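DUF3224 domain-containing protein (Shewanella oneidensis, PDB 2OOJ) is of unknown function but belongs to the DUF3224 family, grouped with the allene oxide cyclase-like barrels, and pairs with a second copy of itself. Local coordinates at residues 62-67 with 94-99; 117-120 with 125-128; 16-21 with 48-53; 79-84 with 127-132. One frame throughout, in Å; residues are numbered along the deposited sequence.

Overall arrangement
From the N terminus, contact 3 closes first, linking strand 5-18 to strand 43-55 across strand 29-39. Contact 1 then opens on the next strand, at residues 62-67. Before it closes at residues 94-99, contact 4 opens at residues 79-84, so the two cross. Strand 77-90, which carries 79-84, lies between the two strands of contact 1. Contact 2, within the hairpin of strands 112-121 and 124-133, opens inside the loop of contact 4 and shares its last strand, with Tyr127 and Glu128. Strand 124-133 pairs with strand 5-18, which links the hairpin to the start of the sheet. Contacts 1 and 2 touch where Leu96 and Leu98 pack on Ile118.

Contact 1: residues 62-67 with 94-99; sequences AGYVAI and NRLHLE
Tyr64 and Leu96 meet across one strand of the curled antiparallel sheet, a fold consistent with the barrel clan of this family. Strands 62-71 and 93-107 both pair with strand 77-90, which runs between them. The CA atoms of Tyr64 and Leu96 are therefore 9.2 Å apart, and side chains alone make the contact. The CB bond of Tyr64 does not point at the other strand. Its CG sits between the backbone N and the carbonyl carbon (chi1 87°), and the ring carries the hydroxyl over to Leu96. There OH lies 3.2 Å from Leu96 CD1 and 3.8 Å from Leu96 CD2, so both methyl groups border it. The ring itself adds an apolar touch, with Tyr64 CZ 3.8 Å from Leu96 CD1. The Asn94 amide comes up to the edge of the ring near CE1, its plane turned 55° from that of the ring. Tyr64 OH also hydrogen-bonds His85 ND1 on the strand between, while Leu96 packs on Ile118. A phenylalanine in place of Tyr64 would probably leave His85 ND1 without this partner. The hydroxyl thus does two jobs: its polar need is met by the intervening strand, and its flank is lined by leucine methyls. Apolar packing and one hydrogen bond tie three strands side by side in the sheet.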
# COMPACT_ATOMS: atom_id res chain seq x y z
N ALA B 62 -8.57 -3.03 -10.12
CA ALA B 62 -8.40 -1.95 -9.19
C ALA B 62 -7.16 -2.27 -8.32
O ALA B 62 -6.62 -3.37 -8.38
CB ALA B 62 -9.61 -1.83 -8.31
N GLY B 63 -6.74 -1.30 -7.53
CA GLY B 63 -5.68 -1.54 -6.54
C GLY B 63 -6.03 -0.83 -5.27
O GLY B 63 -6.80 0.14 -5.32
N TYR B 64 -5.55 -1.33 -4.13
CA TYR B 64 -5.63 -0.57 -2.91
C TYR B 64 -4.40 -0.88 -2.03
O TYR B 64 -3.73 -1.90 -2.20
CB TYR B 64 -6.93 -0.87 -2.19
CG TYR B 64 -6.91 -2.05 -1.26
CD1 TYR B 64 -7.17 -3.33 -1.69
CD2 TYR B 64 -6.64 -1.85 0.09
CE1 TYR B 64 -7.13 -4.42 -0.77
CE2 TYR B 64 -6.60 -2.89 0.98
CZ TYR B 64 -6.85 -4.17 0.56
OH TYR B 64 -6.81 -5.19 1.52
N VAL B 65 -4.13 0.04 -1.13
CA VAL B 65 -3.10 -0.09 -0.08
C VAL B 65 -3.73 0.47 1.20
O VAL B 65 -4.72 1.20 1.12
CB VAL B 65 -1.80 0.64 -0.43
CG1 VAL B 65 -1.22 0.13 -1.71
CG2 VAL B 65 -1.94 2.17 -0.50
N ALA B 66 -3.19 0.09 2.36
CA ALA B 66 -3.69 0.54 3.65
C ALA B 66 -2.61 0.26 4.68
O ALA B 66 -1.82 -0.64 4.49
CB ALA B 66 -4.96 -0.21 4.00
N ILE B 67 -2.64 1.03 5.78
CA ILE B 67 -1.87 0.80 7.00
C ILE B 67 -2.83 1.02 8.14
O ILE B 67 -3.55 2.01 8.18
CB ILE B 67 -0.67 1.79 7.11
CG1 ILE B 67 0.38 1.39 6.05
CG2 ILE B 67 -0.03 1.78 8.49
CD1 ILE B 67 1.64 2.21 6.09
N ASN B 94 -8.83 -10.46 -6.34
CA ASN B 94 -7.86 -9.66 -5.60
C ASN B 94 -6.68 -10.50 -5.18
O ASN B 94 -6.85 -11.55 -4.59
CB ASN B 94 -8.47 -9.00 -4.35
CG ASN B 94 -7.51 -7.97 -3.71
OD1 ASN B 94 -6.53 -7.54 -4.33
ND2 ASN B 94 -7.79 -7.57 -2.46
N ARG B 95 -5.47 -10.06 -5.50
CA ARG B 95 -4.29 -10.72 -5.02
C ARG B 95 -3.77 -9.83 -3.90
O ARG B 95 -3.30 -8.73 -4.18
CB ARG B 95 -3.27 -10.85 -6.12
N LEU B 96 -3.88 -10.27 -2.65
CA LEU B 96 -3.63 -9.41 -1.49
C LEU B 96 -2.39 -9.86 -0.77
O LEU B 96 -2.27 -11.03 -0.45
CB LEU B 96 -4.79 -9.48 -0.51
CG LEU B 96 -4.62 -8.62 0.75
CD1 LEU B 96 -4.48 -7.13 0.41
CD2 LEU B 96 -5.76 -8.84 1.74
N HIS B 97 -1.47 -8.94 -0.54
CA HIS B 97 -0.39 -9.12 0.42
C HIS B 97 -0.70 -8.30 1.69
O HIS B 97 -0.89 -7.09 1.61
CB HIS B 97 0.94 -8.67 -0.15
CG HIS B 97 2.07 -8.89 0.79
ND1 HIS B 97 2.56 -10.14 1.10
CD2 HIS B 97 2.77 -8.02 1.57
CE1 HIS B 97 3.53 -10.03 1.98
NE2 HIS B 97 3.69 -8.76 2.28
N LEU B 98 -0.74 -8.95 2.83
CA LEU B 98 -1.10 -8.30 4.08
C LEU B 98 -0.17 -8.89 5.13
O LEU B 98 -0.20 -10.09 5.39
CB LEU B 98 -2.51 -8.62 4.40
CG LEU B 98 -3.15 -8.15 5.69
CD1 LEU B 98 -2.95 -6.69 5.96
CD2 LEU B 98 -4.68 -8.49 5.63
N GLU B 99 0.69 -8.03 5.68
CA GLU B 99 1.71 -8.49 6.64
C GLU B 99 1.80 -7.56 7.84
O GLU B 99 1.46 -6.38 7.76
CB GLU B 99 3.07 -8.65 5.97
CG GLU B 99 3.82 -7.41 5.72
CD GLU B 99 5.21 -7.69 5.16
OE1 GLU B 99 5.29 -8.02 3.98
OE2 GLU B 99 6.22 -7.56 5.90

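Contact 2: residues 117-120 with 125-128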
# COMPACT_ATOMS: atom_id res chain seq x y z
N ALA B 117 -4.68 -13.47 5.65
CA ALA B 117 -5.50 -13.62 4.46
C ALA B 117 -6.89 -13.24 4.87
O ALA B 117 -7.23 -13.37 6.02
CB ALA B 117 -5.45 -15.03 3.97
N ILE B 118 -7.71 -12.82 3.90
CA ILE B 118 -9.05 -12.34 4.17
C ILE B 118 -10.03 -13.13 3.30
O ILE B 118 -9.82 -13.32 2.09
CB ILE B 118 -9.15 -10.85 3.83
CG1 ILE B 118 -8.15 -10.03 4.64
CG2 ILE B 118 -10.56 -10.31 4.04
CD1 ILE B 118 -8.57 -9.84 6.06
N SER B 119 -11.06 -13.65 3.95
CA SER B 119 -12.08 -14.41 3.27
C SER B 119 -13.44 -13.88 3.69
O SER B 119 -13.56 -12.95 4.50
CB SER B 119 -11.93 -15.89 3.59
OG SER B 119 -12.19 -16.20 4.95
N ILE B 120 -14.46 -14.47 3.10
CA ILE B 120 -15.83 -14.06 3.31
C ILE B 120 -16.71 -15.31 3.19
O ILE B 120 -16.51 -16.17 2.33
CB ILE B 120 -16.26 -12.95 2.31
CG1 ILE B 120 -17.70 -12.50 2.56
CG2 ILE B 120 -16.03 -13.38 0.88
CD1 ILE B 120 -18.00 -11.11 2.03
N HIS B 125 -16.93 -11.24 6.79
CA HIS B 125 -15.48 -11.28 6.61
C HIS B 125 -14.82 -12.05 7.71
O HIS B 125 -15.21 -11.93 8.87
CB HIS B 125 -14.90 -9.88 6.60
CG HIS B 125 -15.19 -9.14 5.35
ND1 HIS B 125 -14.65 -9.50 4.14
CD2 HIS B 125 -16.03 -8.11 5.11
CE1 HIS B 125 -15.12 -8.69 3.20
NE2 HIS B 125 -15.96 -7.84 3.76
N PHE B 126 -13.80 -12.82 7.31
CA PHE B 126 -13.01 -13.63 8.20
C PHE B 126 -11.55 -13.33 7.92
O PHE B 126 -11.14 -13.14 6.76
CB PHE B 126 -13.25 -15.12 7.95
CG PHE B 126 -14.56 -15.60 8.48
CD1 PHE B 126 -15.70 -15.44 7.75
CD2 PHE B 126 -14.65 -16.21 9.72
CE1 PHE B 126 -16.91 -15.87 8.24
CE2 PHE B 126 -15.85 -16.65 10.20
CZ PHE B 126 -16.99 -16.46 9.46
N TYR B 127 -10.77 -13.37 8.96
CA TYR B 127 -9.31 -13.30 8.87
C TYR B 127 -8.74 -14.70 9.12
O TYR B 127 -9.31 -15.48 9.90
CB TYR B 127 -8.75 -12.30 9.89
CG TYR B 127 -8.96 -12.71 11.33
CD1 TYR B 127 -8.04 -13.55 11.99
CD2 TYR B 127 -10.03 -12.21 12.05
CE1 TYR B 127 -8.25 -13.91 13.29
CE2 TYR B 127 -10.26 -12.60 13.34
CZ TYR B 127 -9.36 -13.44 13.97
OH TYR B 127 -9.60 -13.80 15.27
N GLU B 128 -7.63 -15.00 8.44
CA GLU B 128 -6.83 -16.17 8.67
C GLU B 128 -5.42 -15.63 8.91
O GLU B 128 -4.81 -15.11 7.99
CB GLU B 128 -6.86 -17.10 7.47
CG GLU B 128 -8.21 -17.81 7.21
CD GLU B 128 -9.20 -17.01 6.34
OE1 GLU B 128 -8.81 -16.42 5.31
OE2 GLU B 128 -10.40 -16.98 6.69
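Ser119 OG reaches diagonally over the strand pair and donates a hydrogen bond to Glu128 OE2, at 2.6 Å. The carboxylate receives it on the syn lone pair of OE2, the side of its other oxygen. Two torsions make the meeting possible. Ser119 OG stands between its own backbone N and carbonyl carbon (chi1 66°), and Glu128 is bent at chi2 (87°), which folds its chain back over the neighbouring strand. Glu128 OE1 then lies 3.6 Å from Ser119 CB and also near Ala117 CB. The serine oxygen brushes Phe126 as well, with OG 3.4 Å from Phe126 CB. These side chains share one face of the hairpin formed by strands 112-121 and 124-133. Ala117 with Glu128 and Ser119 with Phe126 are its antiparallel hydrogen-bonded pairs, each with two backbone bonds. Ile118 with Tyr127 and Ile120 with His125 are the non-hydrogen-bonded pairs, and their side chains take the other face. There Ile120 sends CD1 over the His125 ring in a CH-pi contact, 4.2 Å from the centroid and 24° off the ring normal. The methyl is offset toward the rim, nearest CE1. Phe11 also meets this ring. His125 ND1 is buried with no polar partner in the model; Ile118 CG2 approaches it obliquely, at 4.2 Å.

Contact 3: residues 16-21 with 48-53; sequences TPENAY and QGEMLS
Glu50 on strand 43-55 meets Glu18 on strand 5-18 across strand 29-39 of the antiparallel sheet. Along residues 48-53, Gln48 and Gly49 lead up to the meeting point, and Glu50 carries the whole contact. Its chain runs extended from CG beside the backbone N (chi1 -61°) and crosses the Glu18 chain at about a right angle. The carboxylate planes stand 74° apart, with Glu50 OE1 2.5 Å from Glu18 OE1. The same Glu50 OE1 is 3.4 Å from Glu18 OE2, so one oxygen of Glu50 faces the whole carboxylate of Glu18. Arg32 NH1, on the middle strand, makes a salt bridge to both OE1 atoms and would offset much of their charge. Glu50 OE2 accepts a hydrogen bond from Tyr21 N of the second subunit, so the acid cluster reaches the dimer interface. An acetate ion, probably from the crystallisation liquor, lies about 3 Å from the Glu50 side chain. A leucine in place of Glu18 would probably leave Arg32 NH1 with one carboxylate instead of two. Past Glu50 the strand runs on through Met51 and Leu52 without touching residues 16-21. Behind the carboxylate, Glu50 CG lies 3.8 Å from Glu18 OE1.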
# COMPACT_ATOMS: atom_id res chain seq x y z
N THR B 16 -14.86 5.07 6.10
CA THR B 16 -15.37 6.42 6.04
C THR B 16 -14.64 7.22 4.96
O THR B 16 -13.43 7.41 5.06
CB THR B 16 -15.17 7.11 7.35
OG1 THR B 16 -15.81 6.33 8.37
CG2 THR B 16 -15.74 8.54 7.29
N PRO B 17 -15.38 7.69 3.93
CA PRO B 17 -14.73 8.40 2.87
C PRO B 17 -14.04 9.65 3.35
O PRO B 17 -14.54 10.37 4.24
CB PRO B 17 -15.89 8.73 1.92
CG PRO B 17 -16.88 7.70 2.18
CD PRO B 17 -16.82 7.56 3.65
N GLU B 18 -12.87 9.91 2.77
CA GLU B 18 -12.13 11.13 3.02
C GLU B 18 -11.72 11.72 1.66
O GLU B 18 -11.84 11.07 0.61
CB GLU B 18 -10.87 10.85 3.86
CG GLU B 18 -11.13 10.19 5.18
CD GLU B 18 -9.83 9.73 5.88
OE1 GLU B 18 -9.04 8.96 5.29
OE2 GLU B 18 -9.59 10.15 7.03
N ASN B 19 -11.19 12.93 1.69
CA ASN B 19 -10.81 13.61 0.45
C ASN B 19 -9.42 13.18 -0.03
O ASN B 19 -8.42 13.40 0.65
CB ASN B 19 -10.87 15.13 0.68
CG ASN B 19 -10.72 15.91 -0.62
OD1 ASN B 19 -9.70 16.55 -0.86
ND2 ASN B 19 -11.73 15.82 -1.48
N ALA B 20 -9.36 12.54 -1.19
CA ALA B 20 -8.09 12.20 -1.80
C ALA B 20 -7.39 13.43 -2.36
O ALA B 20 -8.02 14.27 -3.02
CB ALA B 20 -8.29 11.17 -2.89
N TYR B 21 -6.09 13.52 -2.13
CA TYR B 21 -5.27 14.59 -2.67
C TYR B 21 -5.25 14.67 -4.18
O TYR B 21 -5.36 15.75 -4.75
CB TYR B 21 -3.84 14.43 -2.15
CG TYR B 21 -2.89 15.50 -2.59
CD1 TYR B 21 -2.99 16.79 -2.11
CD2 TYR B 21 -1.86 15.21 -3.50
CE1 TYR B 21 -2.10 17.77 -2.51
CE2 TYR B 21 -0.95 16.18 -3.89
CZ TYR B 21 -1.08 17.46 -3.39
OH TYR B 21 -0.19 18.44 -3.77
N GLN B 48 -7.46 1.08 13.72
CA GLN B 48 -7.72 2.27 12.96
C GLN B 48 -6.59 2.46 11.94
O GLN B 48 -5.43 2.20 12.24
CB GLN B 48 -7.76 3.48 13.88
CG GLN B 48 -9.04 3.66 14.62
CD GLN B 48 -9.23 5.09 15.14
OE1 GLN B 48 -8.29 5.69 15.62
NE2 GLN B 48 -10.45 5.62 15.03
N GLY B 49 -6.93 2.97 10.77
CA GLY B 49 -5.93 3.40 9.78
C GLY B 49 -6.59 4.03 8.58
O GLY B 49 -7.71 4.51 8.69
N GLU B 50 -5.90 4.00 7.44
CA GLU B 50 -6.42 4.52 6.22
C GLU B 50 -6.07 3.61 5.07
O GLU B 50 -5.14 2.82 5.16
CB GLU B 50 -5.90 5.93 5.95
CG GLU B 50 -6.30 6.91 7.02
CD GLU B 50 -5.90 8.33 6.68
OE1 GLU B 50 -6.61 8.94 5.85
OE2 GLU B 50 -4.86 8.80 7.18
N MSE B 51 -6.86 3.74 4.01
CA MSE B 51 -6.67 3.05 2.76
C MSE B 51 -6.67 4.09 1.65
O MSE B 51 -7.31 5.14 1.76
CB MSE B 51 -7.84 2.10 2.56
CG MSE B 51 -7.92 1.45 1.19
SE MSE B 51 -9.62 0.42 0.97
CE MSE B 51 -10.52 1.26 2.18
N LEU B 52 -5.95 3.78 0.59
CA LEU B 52 -5.91 4.55 -0.65
C LEU B 52 -6.32 3.54 -1.71
O LEU B 52 -5.93 2.38 -1.62
CB LEU B 52 -4.50 5.08 -0.92
CG LEU B 52 -3.90 5.91 0.20
CD1 LEU B 52 -2.43 6.22 -0.12
CD2 LEU B 52 -4.73 7.20 0.43
N SER B 53 -7.15 3.94 -2.66
CA SER B 53 -7.62 3.04 -3.69
C SER B 53 -7.57 3.70 -5.07
O SER B 53 -7.65 4.91 -5.21
CB SER B 53 -9.06 2.63 -3.40
OG SER B 53 -9.86 3.77 -3.33

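Contact 4: residues 79-84 with 127-132; sequences GSFVLQ and YEFSFC
Tyr127 OH is gripped by two backbone groups, hydrogen-bonding both Tyr40 O and Leu43 N where strand 29-39 turns into strand 43-55. Tyr127 belongs to strand 124-133 of the curled antiparallel sheet, a barrel-like fold. Two residues on, Phe129 points toward strand 77-90 and meets Phe81 inside the curl. The two strands are not neighbours in the sheet, and the nearest CA atoms, those of Phe81 and Phe131, are 12.0 Å apart. The two phenylalanine side chains bridge this gap. Phe129 swings its ring across with CG opposite the backbone N (chi1 -175°). Its ring and that of Phe81 lie nearly parallel, with planes 19° apart. They are slid so far that they barely overlap, and the centroids are 5.8 Å apart. The closest atoms are Phe81 CZ and Phe129 CE2, 4.2 Å apart. Leu83 CD2 approaches the Phe129 ring more loosely, 4.9 Å from Phe129 CE1. Val100 and Leu112 pack on Phe81, and Val7 and Met116 on Phe129, so both phenylalanines are buried among apolar side chains. One face of the Phe129 ring is covered by Phe131 CB, 4.0 Å above the plane and offset toward the rim.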
# COMPACT_ATOMS: atom_id res chain seq x y z
N GLY B 79 -1.42 -6.54 23.26
CA GLY B 79 -0.38 -5.72 22.65
C GLY B 79 -0.92 -4.89 21.52
O GLY B 79 -2.14 -4.62 21.44
N SER B 80 -0.03 -4.53 20.62
CA SER B 80 -0.40 -3.86 19.40
C SER B 80 0.55 -4.30 18.28
O SER B 80 1.64 -4.80 18.53
CB SER B 80 -0.31 -2.35 19.64
OG SER B 80 0.98 -1.96 20.11
N PHE B 81 0.13 -4.06 17.05
CA PHE B 81 1.00 -4.18 15.90
C PHE B 81 0.37 -3.41 14.74
O PHE B 81 -0.81 -3.00 14.82
CB PHE B 81 1.22 -5.66 15.54
CG PHE B 81 -0.04 -6.43 15.37
CD1 PHE B 81 -0.68 -6.99 16.45
CD2 PHE B 81 -0.59 -6.60 14.10
CE1 PHE B 81 -1.87 -7.71 16.29
CE2 PHE B 81 -1.75 -7.32 13.93
CZ PHE B 81 -2.39 -7.87 15.04
N VAL B 82 1.15 -3.23 13.68
CA VAL B 82 0.65 -2.60 12.45
C VAL B 82 0.51 -3.61 11.34
O VAL B 82 1.40 -4.41 11.12
CB VAL B 82 1.58 -1.44 11.99
CG1 VAL B 82 1.21 -0.88 10.54
CG2 VAL B 82 1.51 -0.31 13.04
N LEU B 83 -0.62 -3.53 10.63
CA LEU B 83 -0.84 -4.29 9.40
C LEU B 83 -0.74 -3.39 8.16
O LEU B 83 -1.22 -2.28 8.17
CB LEU B 83 -2.19 -4.97 9.44
CG LEU B 83 -2.41 -6.18 10.35
CD1 LEU B 83 -3.89 -6.50 10.47
CD2 LEU B 83 -1.62 -7.37 9.78
N GLN B 84 -0.10 -3.91 7.11
CA GLN B 84 0.16 -3.19 5.86
C GLN B 84 -0.33 -4.00 4.73
O GLN B 84 0.02 -5.19 4.63
CB GLN B 84 1.66 -2.90 5.72
CG GLN B 84 1.99 -1.96 4.50
CD GLN B 84 3.42 -1.45 4.56
OE1 GLN B 84 3.80 -0.77 5.51
NE2 GLN B 84 4.20 -1.75 3.53
N TYR B 127 -10.77 -13.37 8.96
CA TYR B 127 -9.31 -13.30 8.87
C TYR B 127 -8.74 -14.70 9.12
O TYR B 127 -9.31 -15.48 9.90
CB TYR B 127 -8.75 -12.30 9.89
CG TYR B 127 -8.96 -12.71 11.33
CD1 TYR B 127 -8.04 -13.55 11.99
CD2 TYR B 127 -10.03 -12.21 12.05
CE1 TYR B 127 -8.25 -13.91 13.29
CE2 TYR B 127 -10.26 -12.60 13.34
CZ TYR B 127 -9.36 -13.44 13.97
OH TYR B 127 -9.60 -13.80 15.27
N GLU B 128 -7.63 -15.00 8.44
CA GLU B 128 -6.83 -16.17 8.67
C GLU B 128 -5.42 -15.63 8.91
O GLU B 128 -4.81 -15.11 7.99
CB GLU B 128 -6.86 -17.10 7.47
CG GLU B 128 -8.21 -17.81 7.21
CD GLU B 128 -9.20 -17.01 6.34
OE1 GLU B 128 -8.81 -16.42 5.31
OE2 GLU B 128 -10.40 -16.98 6.69
N PHE B 129 -4.93 -15.73 10.14
CA PHE B 129 -3.70 -15.02 10.54
C PHE B 129 -2.66 -16.04 10.93
O PHE B 129 -2.88 -16.80 11.87
CB PHE B 129 -4.05 -14.04 11.70
CG PHE B 129 -2.92 -13.15 12.14
CD1 PHE B 129 -1.98 -12.65 11.24
CD2 PHE B 129 -2.84 -12.73 13.45
CE1 PHE B 129 -0.96 -11.82 11.68
CE2 PHE B 129 -1.83 -11.90 13.87
CZ PHE B 129 -0.90 -11.43 12.97
N SER B 130 -1.58 -16.11 10.15
CA SER B 130 -0.46 -17.00 10.40
C SER B 130 0.68 -16.20 11.00
O SER B 130 1.23 -15.31 10.36
CB SER B 130 -0.01 -17.68 9.10
OG SER B 130 -1.16 -18.18 8.46
N PHE B 131 1.06 -16.53 12.24
CA PHE B 131 1.98 -15.72 12.94
C PHE B 131 2.92 -16.58 13.80
O PHE B 131 2.69 -17.78 14.03
CB PHE B 131 1.23 -14.71 13.82
CG PHE B 131 0.53 -15.32 14.99
CD1 PHE B 131 -0.75 -15.81 14.88
CD2 PHE B 131 1.15 -15.39 16.22
CE1 PHE B 131 -1.37 -16.40 15.97
CE2 PHE B 131 0.54 -15.96 17.31
CZ PHE B 131 -0.72 -16.46 17.19
N CYS B 132 3.98 -15.91 14.19
CA CYS B 132 4.94 -16.43 15.15
C CYS B 132 5.66 -15.27 15.79
O CYS B 132 5.28 -14.11 15.57
CB CYS B 132 5.85 -17.44 14.46
SG CYS B 132 6.95 -16.75 13.32